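Local coordinates for putative cell adhesion protein (Bacteroides eggerthii, PDB 4GPV) that probably serves as a subunit of a FimA-like pilus through which this gut bacterium adheres, at residues 85-90 against 104-109; 166-171 against 278-283. One frame throughout, in Å; residues are numbered along the deposited sequence.

Contact 1 (85-90 against 104-109)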
loop_
_atom_site.group_PDB
_atom_site.type_symbol
_atom_site.label_atom_id
_atom_site.label_comp_id
_atom_site.label_asym_id
_atom_site.label_seq_id
_atom_site.Cartn_x
_atom_site.Cartn_y
_atom_site.Cartn_z
ATOM N N LYS A 85 16.872 3.712 21.514
ATOM C CA LYS A 85 16.110 3.240 20.352
ATOM C C LYS A 85 16.430 4.044 19.136
ATOM O O LYS A 85 16.565 5.267 19.231
ATOM C CB LYS A 85 14.599 3.363 20.632
ATOM C CG LYS A 85 13.993 2.279 21.520
ATOM C CD LYS A 85 13.715 0.963 20.778
ATOM C CE LYS A 85 12.482 0.964 19.918
ATOM N NZ LYS A 85 12.382 -0.298 19.152
ATOM N N ALA A 86 16.514 3.367 17.977
ATOM C CA ALA A 86 16.719 4.010 16.678
ATOM C C ALA A 86 15.546 3.658 15.787
ATOM O O ALA A 86 15.152 2.488 15.730
ATOM C CB ALA A 86 18.040 3.542 16.058
ATOM N N TYR A 87 14.896 4.673 15.205
ATOM C CA TYR A 87 13.816 4.507 14.244
ATOM C C TYR A 87 14.286 5.058 12.934
ATOM O O TYR A 87 14.965 6.109 12.900
ATOM C CB TYR A 87 12.578 5.256 14.713
ATOM C CG TYR A 87 11.903 4.679 15.936
ATOM C CD1 TYR A 87 12.334 5.011 17.215
ATOM C CD2 TYR A 87 10.735 3.939 15.821
ATOM C CE1 TYR A 87 11.698 4.498 18.347
ATOM C CE2 TYR A 87 10.063 3.461 16.945
ATOM C CZ TYR A 87 10.549 3.741 18.206
ATOM O OH TYR A 87 9.881 3.269 19.311
ATOM N N VAL A 88 13.940 4.358 11.846
ATOM C CA VAL A 88 14.349 4.788 10.494
ATOM C C VAL A 88 13.109 4.844 9.605
ATOM O O VAL A 88 12.314 3.899 9.585
ATOM C CB VAL A 88 15.443 3.862 9.867
ATOM C CG1 VAL A 88 15.784 4.284 8.435
ATOM C CG2 VAL A 88 16.715 3.835 10.723
ATOM N N VAL A 89 12.969 5.927 8.858
ATOM C CA VAL A 89 11.917 6.074 7.865
ATOM C C VAL A 89 12.617 6.404 6.561
ATOM O O VAL A 89 13.384 7.356 6.527
ATOM C CB VAL A 89 10.827 7.125 8.230
ATOM C CG1 VAL A 89 9.790 7.229 7.112
ATOM C CG2 VAL A 89 10.133 6.788 9.555
ATOM N N ALA A 90 12.356 5.639 5.505
ATOM C CA ALA A 90 12.978 5.916 4.204
ATOM C C ALA A 90 11.960 6.474 3.226
ATOM O O ALA A 90 10.773 6.106 3.267
ATOM C CB ALA A 90 13.555 4.622 3.625
ATOM N N LYS A 104 9.199 15.628 18.430
ATOM C CA LYS A 104 10.053 16.062 19.535
ATOM C C LYS A 104 10.387 14.901 20.447
ATOM O O LYS A 104 11.377 14.950 21.188
ATOM C CB LYS A 104 9.368 17.161 20.375
ATOM C CG LYS A 104 8.681 18.273 19.593
ATOM C CD LYS A 104 9.625 19.355 19.121
ATOM C CE LYS A 104 8.855 20.502 18.531
ATOM N NZ LYS A 104 9.671 21.232 17.540
ATOM N N THR A 105 9.499 13.898 20.468
ATOM C CA THR A 105 9.602 12.730 21.331
ATOM C C THR A 105 9.255 11.439 20.609
ATOM O O THR A 105 8.703 11.452 19.507
ATOM C CB THR A 105 8.654 12.865 22.536
ATOM O OG1 THR A 105 7.309 12.804 22.048
ATOM C CG2 THR A 105 8.916 14.111 23.400
ATOM N N GLU A 106 9.521 10.309 21.278
ATOM C CA GLU A 106 9.215 8.995 20.726
ATOM C C GLU A 106 7.703 8.841 20.558
ATOM O O GLU A 106 7.260 8.334 19.532
ATOM C CB GLU A 106 9.787 7.934 21.660
ATOM C CG GLU A 106 9.726 6.515 21.127
ATOM C CD GLU A 106 10.471 5.530 22.002
ATOM O OE1 GLU A 106 11.012 5.948 23.053
ATOM O OE2 GLU A 106 10.527 4.338 21.633
ATOM N N THR A 107 6.917 9.349 21.534
ATOM C CA THR A 107 5.447 9.335 21.475
ATOM C C THR A 107 4.999 10.064 20.201
ATOM O O THR A 107 4.163 9.530 19.483
ATOM C CB THR A 107 4.855 9.949 22.757
ATOM O OG1 THR A 107 5.302 9.180 23.874
ATOM C CG2 THR A 107 3.314 9.969 22.755
ATOM N N ASP A 108 5.619 11.216 19.863
ATOM C CA ASP A 108 5.277 11.946 18.630
ATOM C C ASP A 108 5.544 11.141 17.390
ATOM O O ASP A 108 4.711 11.132 16.481
ATOM C CB ASP A 108 6.064 13.255 18.494
ATOM C CG ASP A 108 5.736 14.314 19.521
ATOM O OD1 ASP A 108 4.615 14.263 20.092
ATOM O OD2 ASP A 108 6.579 15.232 19.716
ATOM N N LEU A 109 6.738 10.522 17.308
ATOM C CA LEU A 109 7.097 9.777 16.113
ATOM C C LEU A 109 6.138 8.602 15.894
ATOM O O LEU A 109 5.729 8.357 14.763
ATOM C CB LEU A 109 8.540 9.266 16.201
ATOM C CG LEU A 109 8.988 8.399 15.018
ATOM C CD1 LEU A 109 9.049 9.181 13.752
ATOM C CD2 LEU A 109 10.314 7.792 15.273
#
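Tyr87 and Leu109 meet where the short helix starting at Glu106 lies over strand 83-90. Leu109 puts CD2 against the root of the tyrosine, 3.4 Å from Tyr87 CB, and the methyl lies obliquely to the ring, a little farther from CG. CG of Leu109 stands anti to the backbone N (chi1 177°), which sends the branch away from the helix and down onto the strand. Glu106, one helical turn earlier, takes the other end of the same ring. Its extended chain crosses the tyrosine at about a right angle, and Tyr87 OH donates over 2.6 Å to Glu106 OE2, which receives it on its anti lone pair. That oxygen lies near the ring plane, while the carboxylate itself is turned 71° from it. Thr105 and Asp108 form a capping box at the start of the helix. Phe195 stacks edge-to-face with Tyr87, and Phe55 of the adjacent strand touches both Glu106 and Leu109. Lys85 NZ pairs with Glu136 and remains 5.6 Å from Glu106 OE2. The ring is thus gripped at both ends, by apolar packing at its root and by a short bond to a probably charged acceptor at its hydroxyl, which ties helix to sheet.

Contact 2 (166-171 against 278-283)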
loop_
_atom_site.group_PDB
_atom_site.type_symbol
_atom_site.label_atom_id
_atom_site.label_comp_id
_atom_site.label_asym_id
_atom_site.label_seq_id
_atom_site.Cartn_x
_atom_site.Cartn_y
_atom_site.Cartn_z
ATOM N N ASP A 166 -9.762 -13.404 -19.734
ATOM C CA ASP A 166 -11.037 -13.064 -20.319
ATOM C C ASP A 166 -11.536 -14.142 -21.282
ATOM O O ASP A 166 -11.019 -14.265 -22.397
ATOM C CB ASP A 166 -10.974 -11.705 -21.024
ATOM C CG ASP A 166 -12.358 -11.202 -21.417
ATOM O OD1 ASP A 166 -13.367 -11.837 -21.008
ATOM O OD2 ASP A 166 -12.439 -10.179 -22.119
ATOM N N ASN A 167 -12.601 -14.874 -20.868
ATOM C CA ASN A 167 -13.216 -15.941 -21.658
ATOM C C ASN A 167 -14.623 -15.547 -22.093
ATOM O O ASN A 167 -15.410 -16.401 -22.511
ATOM C CB ASN A 167 -13.237 -17.274 -20.894
ATOM C CG ASN A 167 -11.868 -17.804 -20.563
ATOM O OD1 ASN A 167 -10.872 -17.529 -21.244
ATOM N ND2 ASN A 167 -11.796 -18.595 -19.511
ATOM N N ARG A 168 -14.949 -14.252 -21.980
ATOM C CA ARG A 168 -16.248 -13.755 -22.443
ATOM C C ARG A 168 -16.244 -13.765 -23.971
ATOM O O ARG A 168 -15.205 -13.527 -24.580
ATOM C CB ARG A 168 -16.538 -12.340 -21.908
ATOM C CG ARG A 168 -16.767 -12.243 -20.397
ATOM C CD ARG A 168 -16.751 -10.794 -19.900
ATOM N NE ARG A 168 -15.455 -10.169 -20.199
ATOM C CZ ARG A 168 -15.180 -8.875 -20.092
ATOM N NH1 ARG A 168 -16.108 -8.021 -19.673
ATOM N NH2 ARG A 168 -13.971 -8.424 -20.393
ATOM N N LYS A 169 -17.389 -14.058 -24.576
ATOM C CA LYS A 169 -17.497 -14.093 -26.029
ATOM C C LYS A 169 -18.489 -13.057 -26.488
ATOM O O LYS A 169 -19.418 -12.743 -25.751
ATOM C CB LYS A 169 -17.964 -15.492 -26.505
ATOM C CG LYS A 169 -17.057 -16.654 -26.104
ATOM C CD LYS A 169 -17.563 -17.995 -26.668
ATOM C CE LYS A 169 -18.757 -18.559 -25.931
ATOM N NZ LYS A 169 -19.159 -19.883 -26.463
ATOM N N ASN A 170 -18.340 -12.589 -27.736
ATOM C CA ASN A 170 -19.274 -11.670 -28.393
ATOM C C ASN A 170 -19.596 -10.447 -27.529
ATOM O O ASN A 170 -20.774 -10.145 -27.279
ATOM C CB ASN A 170 -20.556 -12.413 -28.761
ATOM C CG ASN A 170 -20.344 -13.665 -29.580
ATOM O OD1 ASN A 170 -19.499 -13.728 -30.484
ATOM N ND2 ASN A 170 -21.098 -14.697 -29.255
HETATM N N MSE A 171 -18.541 -9.762 -27.089
HETATM C CA MSE A 171 -18.696 -8.568 -26.260
HETATM C C MSE A 171 -19.226 -7.386 -27.073
HETATM O O MSE A 171 -19.815 -6.476 -26.492
HETATM C CB MSE A 171 -17.383 -8.201 -25.592
HETATM C CG MSE A 171 -17.033 -9.115 -24.454
HETATM SE SE MSE A 171 -15.281 -8.687 -23.820
HETATM C CE MSE A 171 -15.601 -6.849 -23.085
ATOM N N ILE A 278 -21.054 -1.439 -14.842
ATOM C CA ILE A 278 -21.061 -2.799 -14.294
ATOM C C ILE A 278 -19.676 -3.062 -13.771
ATOM O O ILE A 278 -18.721 -2.375 -14.152
ATOM C CB ILE A 278 -21.546 -3.918 -15.258
ATOM C CG1 ILE A 278 -20.638 -4.007 -16.505
ATOM C CG2 ILE A 278 -23.032 -3.735 -15.619
ATOM C CD1 ILE A 278 -20.786 -5.217 -17.356
ATOM N N PHE A 279 -19.572 -4.015 -12.874
ATOM C CA PHE A 279 -18.293 -4.319 -12.224
ATOM C C PHE A 279 -18.018 -5.805 -12.141
ATOM O O PHE A 279 -18.941 -6.599 -12.000
ATOM C CB PHE A 279 -18.301 -3.750 -10.787
ATOM C CG PHE A 279 -18.487 -2.258 -10.702
ATOM C CD1 PHE A 279 -19.763 -1.698 -10.679
ATOM C CD2 PHE A 279 -17.394 -1.407 -10.681
ATOM C CE1 PHE A 279 -19.935 -0.312 -10.620
ATOM C CE2 PHE A 279 -17.559 -0.027 -10.581
ATOM C CZ PHE A 279 -18.835 0.521 -10.600
ATOM N N TYR A 280 -16.724 -6.175 -12.167
ATOM C CA TYR A 280 -16.287 -7.553 -11.918
ATOM C C TYR A 280 -15.375 -7.411 -10.702
ATOM O O TYR A 280 -14.199 -7.093 -10.855
ATOM C CB TYR A 280 -15.578 -8.156 -13.142
ATOM C CG TYR A 280 -16.413 -8.106 -14.399
ATOM C CD1 TYR A 280 -17.282 -9.149 -14.722
ATOM C CD2 TYR A 280 -16.288 -7.054 -15.302
ATOM C CE1 TYR A 280 -17.971 -9.167 -15.933
ATOM C CE2 TYR A 280 -17.014 -7.037 -16.501
ATOM C CZ TYR A 280 -17.857 -8.096 -16.810
ATOM O OH TYR A 280 -18.549 -8.087 -18.007
ATOM N N PRO A 281 -15.942 -7.465 -9.480
ATOM C CA PRO A 281 -15.153 -7.078 -8.303
ATOM C C PRO A 281 -14.675 -8.209 -7.387
ATOM O O PRO A 281 -15.177 -9.340 -7.443
ATOM C CB PRO A 281 -16.162 -6.235 -7.536
ATOM C CG PRO A 281 -17.502 -6.881 -7.855
ATOM C CD PRO A 281 -17.360 -7.667 -9.118
ATOM N N ILE A 282 -13.748 -7.847 -6.498
ATOM C CA ILE A 282 -13.287 -8.698 -5.414
ATOM C C ILE A 282 -13.170 -7.842 -4.160
ATOM O O ILE A 282 -12.464 -6.830 -4.161
ATOM C CB ILE A 282 -12.012 -9.536 -5.698
ATOM C CG1 ILE A 282 -11.805 -10.637 -4.601
ATOM C CG2 ILE A 282 -10.782 -8.699 -5.874
ATOM C CD1 ILE A 282 -13.057 -11.743 -4.444
ATOM N N LEU A 283 -13.887 -8.243 -3.095
ATOM C CA LEU A 283 -13.849 -7.540 -1.807
ATOM C C LEU A 283 -12.760 -8.131 -0.961
ATOM O O LEU A 283 -12.722 -9.352 -0.811
ATOM C CB LEU A 283 -15.197 -7.666 -1.056
ATOM C CG LEU A 283 -16.284 -6.663 -1.382
ATOM C CD1 LEU A 283 -16.826 -6.916 -2.735
ATOM C CD2 LEU A 283 -17.411 -6.797 -0.398
#
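Arg168 and Tyr280 reach toward each other from opposite directions across the interior between two sheets, and their ends make the whole contact. Arg168 NH1 donates to Tyr280 OH over 3.0 Å, a weak bond bent to 141°. The hydroxyl lies near the guanidinium plane, at its edge, but the tyrosine ring is turned 82° from that plane and NH1 approaches it obliquely. The tight part lies on the arginine side. A bend at chi3 (-60°) folds the guanidinium back toward Asp166, which it grips side-on: Arg168 NE meets Asp166 OD1 at 2.8 Å in an almost straight bond, and Arg168 NH2 meets Asp166 OD2 at 2.9 Å. Asp166 OD1 also accepts from Arg168 N, closing an Asx turn, and its two donors come from opposite faces of the carboxylate. A second carboxylate, Asp180, pairs with NH2, and Ile178 and Leu305 pack against both Arg168 and Tyr280. The looser side lies outward, where Asn167, Lys169 and Asn170 are exposed to solvent and make no contact with 278-283. The buried positive charge is therefore probably balanced by two aspartates, while the tyrosine hydroxyl, also bonded to Gly314 O, adds a weaker polar link between the sheets.

Overall arrangement
From the N terminus, the chain reaches contact 1 first: strand 83-90 is followed by a loop without helix or strand, and helix 106-111 folds back over the strand, a local closure spanning 13 residues. Contact 2 opens later and closes a far longer excursion of 106 residues, from segment 166-171, in the last part of strand 146-169, to strand 274-283, within the FimA-like C-terminal domain. The two loops follow in series, neither nested nor crossed. The centres of contacts 1 and 2 lie about 46 Å apart, on opposite sides of the chain's centre. Contact 1 fastens a helix to the sheet that holds strands 83-90 and 146-169; contact 2 joins that same sheet to the one holding strand 274-283.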